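Local atomic coordinates of tyrosine--tRNA ligase (Archaeoglobus fulgidus, PDB entry 2CYB), a protein that attaches tyrosine to its cognate tRNA, probably in two steps, first activating the amino acid with ATP and then passing it to the acceptor end. Residues 70-75 with 109-114. Residues are numbered along the deposited sequence; the frame is centred on the assembly and turned at random.
Sequences LADIHA and FVLGSE. With TYR (tyrosine), chain C.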
loop_
_atom_site.group_PDB
_atom_site.type_symbol
_atom_site.label_atom_id
_atom_site.label_comp_id
_atom_site.label_asym_id
_atom_site.label_seq_id
_atom_site.Cartn_x
_atom_site.Cartn_y
_atom_site.Cartn_z
ATOM N N LEU A 70 15.082 -5.248 12.974
ATOM C CA LEU A 70 14.523 -4.134 13.716
ATOM C C LEU A 70 13.689 -3.485 12.607
ATOM O O LEU A 70 14.198 -2.721 11.791
ATOM C CB LEU A 70 15.642 -3.208 14.198
ATOM C CG LEU A 70 16.608 -3.879 15.194
ATOM C CD1 LEU A 70 17.899 -3.091 15.305
ATOM C CD2 LEU A 70 15.942 -3.989 16.549
ATOM N N ALA A 71 12.407 -3.833 12.566
ATOM C CA ALA A 71 11.503 -3.352 11.527
ATOM C C ALA A 71 10.994 -1.938 11.744
ATOM O O ALA A 71 9.828 -1.741 12.074
ATOM C CB ALA A 71 10.315 -4.329 11.398
ATOM N N ASP A 72 11.854 -0.944 11.524
ATOM C CA ASP A 72 11.465 0.440 11.741
ATOM C C ASP A 72 10.368 0.949 10.813
ATOM O O ASP A 72 9.503 1.698 11.244
ATOM C CB ASP A 72 12.689 1.374 11.662
ATOM C CG ASP A 72 13.505 1.187 10.391
ATOM O OD1 ASP A 72 14.366 2.052 10.125
ATOM O OD2 ASP A 72 13.314 0.184 9.669
ATOM N N ILE A 73 10.407 0.557 9.544
ATOM C CA ILE A 73 9.370 0.994 8.614
ATOM C C ILE A 73 8.033 0.368 9.029
ATOM O O ILE A 73 7.002 1.030 8.995
ATOM C CB ILE A 73 9.694 0.577 7.175
ATOM C CG1 ILE A 73 11.041 1.179 6.751
ATOM C CG2 ILE A 73 8.583 1.033 6.238
ATOM C CD1 ILE A 73 11.106 2.674 6.858
ATOM N N HIS A 74 8.054 -0.902 9.427
ATOM C CA HIS A 74 6.820 -1.555 9.867
ATOM C C HIS A 74 6.216 -0.824 11.065
ATOM O O HIS A 74 4.997 -0.618 11.132
ATOM C CB HIS A 74 7.071 -3.021 10.230
ATOM C CG HIS A 74 7.129 -3.925 9.042
ATOM N ND1 HIS A 74 8.257 -4.054 8.260
ATOM C CD2 HIS A 74 6.180 -4.705 8.471
ATOM C CE1 HIS A 74 8.000 -4.879 7.259
ATOM N NE2 HIS A 74 6.748 -5.287 7.363
ATOM N N ALA A 75 7.073 -0.433 12.003
ATOM C CA ALA A 75 6.639 0.295 13.190
ATOM C C ALA A 75 5.972 1.600 12.751
ATOM O O ALA A 75 4.957 2.020 13.312
ATOM C CB ALA A 75 7.841 0.588 14.092
ATOM N N PHE A 109 22.075 -8.003 13.317
ATOM C CA PHE A 109 20.979 -7.051 13.393
ATOM C C PHE A 109 20.854 -6.264 12.096
ATOM O O PHE A 109 21.846 -5.776 11.549
ATOM C CB PHE A 109 21.170 -6.092 14.574
ATOM C CG PHE A 109 21.052 -6.759 15.917
ATOM C CD1 PHE A 109 22.076 -7.566 16.402
ATOM C CD2 PHE A 109 19.891 -6.622 16.675
ATOM C CE1 PHE A 109 21.945 -8.232 17.617
ATOM C CE2 PHE A 109 19.747 -7.282 17.891
ATOM C CZ PHE A 109 20.774 -8.090 18.365
ATOM N N VAL A 110 19.625 -6.161 11.599
ATOM C CA VAL A 110 19.350 -5.434 10.364
ATOM C C VAL A 110 18.228 -4.423 10.579
ATOM O O VAL A 110 17.236 -4.709 11.257
ATOM C CB VAL A 110 18.939 -6.407 9.224
ATOM C CG1 VAL A 110 18.508 -5.627 7.984
ATOM C CG2 VAL A 110 20.104 -7.318 8.880
ATOM N N LEU A 111 18.403 -3.229 10.025
ATOM C CA LEU A 111 17.382 -2.193 10.117
ATOM C C LEU A 111 16.568 -2.287 8.829
ATOM O O LEU A 111 17.127 -2.265 7.733
ATOM C CB LEU A 111 18.014 -0.800 10.218
ATOM C CG LEU A 111 17.736 0.063 11.454
ATOM C CD1 LEU A 111 18.320 1.449 11.222
ATOM C CD2 LEU A 111 16.245 0.173 11.725
ATOM N N GLY A 112 15.253 -2.407 8.957
ATOM C CA GLY A 112 14.416 -2.503 7.774
ATOM C C GLY A 112 14.712 -1.428 6.736
ATOM O O GLY A 112 14.851 -1.733 5.550
ATOM N N SER A 113 14.818 -0.180 7.178
ATOM C CA SER A 113 15.087 0.922 6.257
ATOM C C SER A 113 16.368 0.726 5.438
ATOM O O SER A 113 16.581 1.420 4.449
ATOM C CB SER A 113 15.146 2.250 7.022
ATOM O OG SER A 113 16.004 2.171 8.148
ATOM N N GLU A 114 17.213 -0.219 5.845
ATOM C CA GLU A 114 18.463 -0.501 5.127
ATOM C C GLU A 114 18.246 -1.039 3.711
ATOM O O GLU A 114 19.097 -0.861 2.832
ATOM C CB GLU A 114 19.302 -1.534 5.887
ATOM C CG GLU A 114 20.043 -1.035 7.105
ATOM C CD GLU A 114 20.858 -2.149 7.764
ATOM O OE1 GLU A 114 21.489 -2.936 7.026
ATOM O OE2 GLU A 114 20.871 -2.238 9.010
HETATM N N TYR C . 4.637 -8.379 12.524
HETATM C CA TYR C . 5.609 -8.549 13.631
HETATM C C TYR C . 4.958 -8.264 14.983
HETATM O O TYR C . 5.663 -8.369 16.000
HETATM C CB TYR C . 6.808 -7.623 13.401
HETATM C CG TYR C . 7.542 -7.971 12.129
HETATM C CD1 TYR C . 7.738 -7.025 11.121
HETATM C CD2 TYR C . 8.041 -9.265 11.933
HETATM C CE1 TYR C . 8.424 -7.362 9.941
HETATM C CE2 TYR C . 8.716 -9.610 10.776
HETATM C CZ TYR C . 8.908 -8.657 9.783
HETATM O OH TYR C . 9.599 -9.010 8.651
HETATM O OXT TYR C . 3.748 -7.957 15.007
#
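At the C-terminal ends of two neighbouring parallel strands of the Rossmann-fold catalytic domain, Leu70 pairs with Leu111 beside the tyrosine pocket. Two backbone bonds establish the parallel register. Leu70 N donates to Val110 O at 2.8 Å. Gly112 N returns a bond to Leu70 O at 3.0 Å. Leu70 O also accepts from Asp72 N, which reaches it from the opposite face of its carbonyl plane; this second bond closes the inverse gamma turn centred on Ala71, the N-cap of helix 72-77.

Just past the strands, the carboxylate of Asp72 takes over. A chi1 of 52° puts CG between the backbone N and the carbonyl carbon and so carries the carboxylate over to Ser113. OD1 accepts from Ser113 OG at 2.6 Å and OD2 from Ser113 N at 2.9 Å, each through its syn lone pair. This two-pronged grip limits rotation of the carboxylate, and OD2 receives a further weak bond from Ile73 N. Leu111 lies across Asp72 at about a right angle; its CD2 comes tightly against OD1, but with chi1 near-eclipsed at -120° the placement of this branch is doubtful.

On the pocket side, the bound tyrosine's CE1 sits over the centre of the His74 ring, 3.5 Å above its plane, while Ala71 CB touches the ligand's CD1. The contact thus ties strand 108-111, at the sheet edge within this chain, to the start of a helix that lines the pocket. Helix 154-168 packs against Ile73 and His74, helix 83-99 meets Asp72 and Phe109, and Leu126 of the second subunit reaches Ile73.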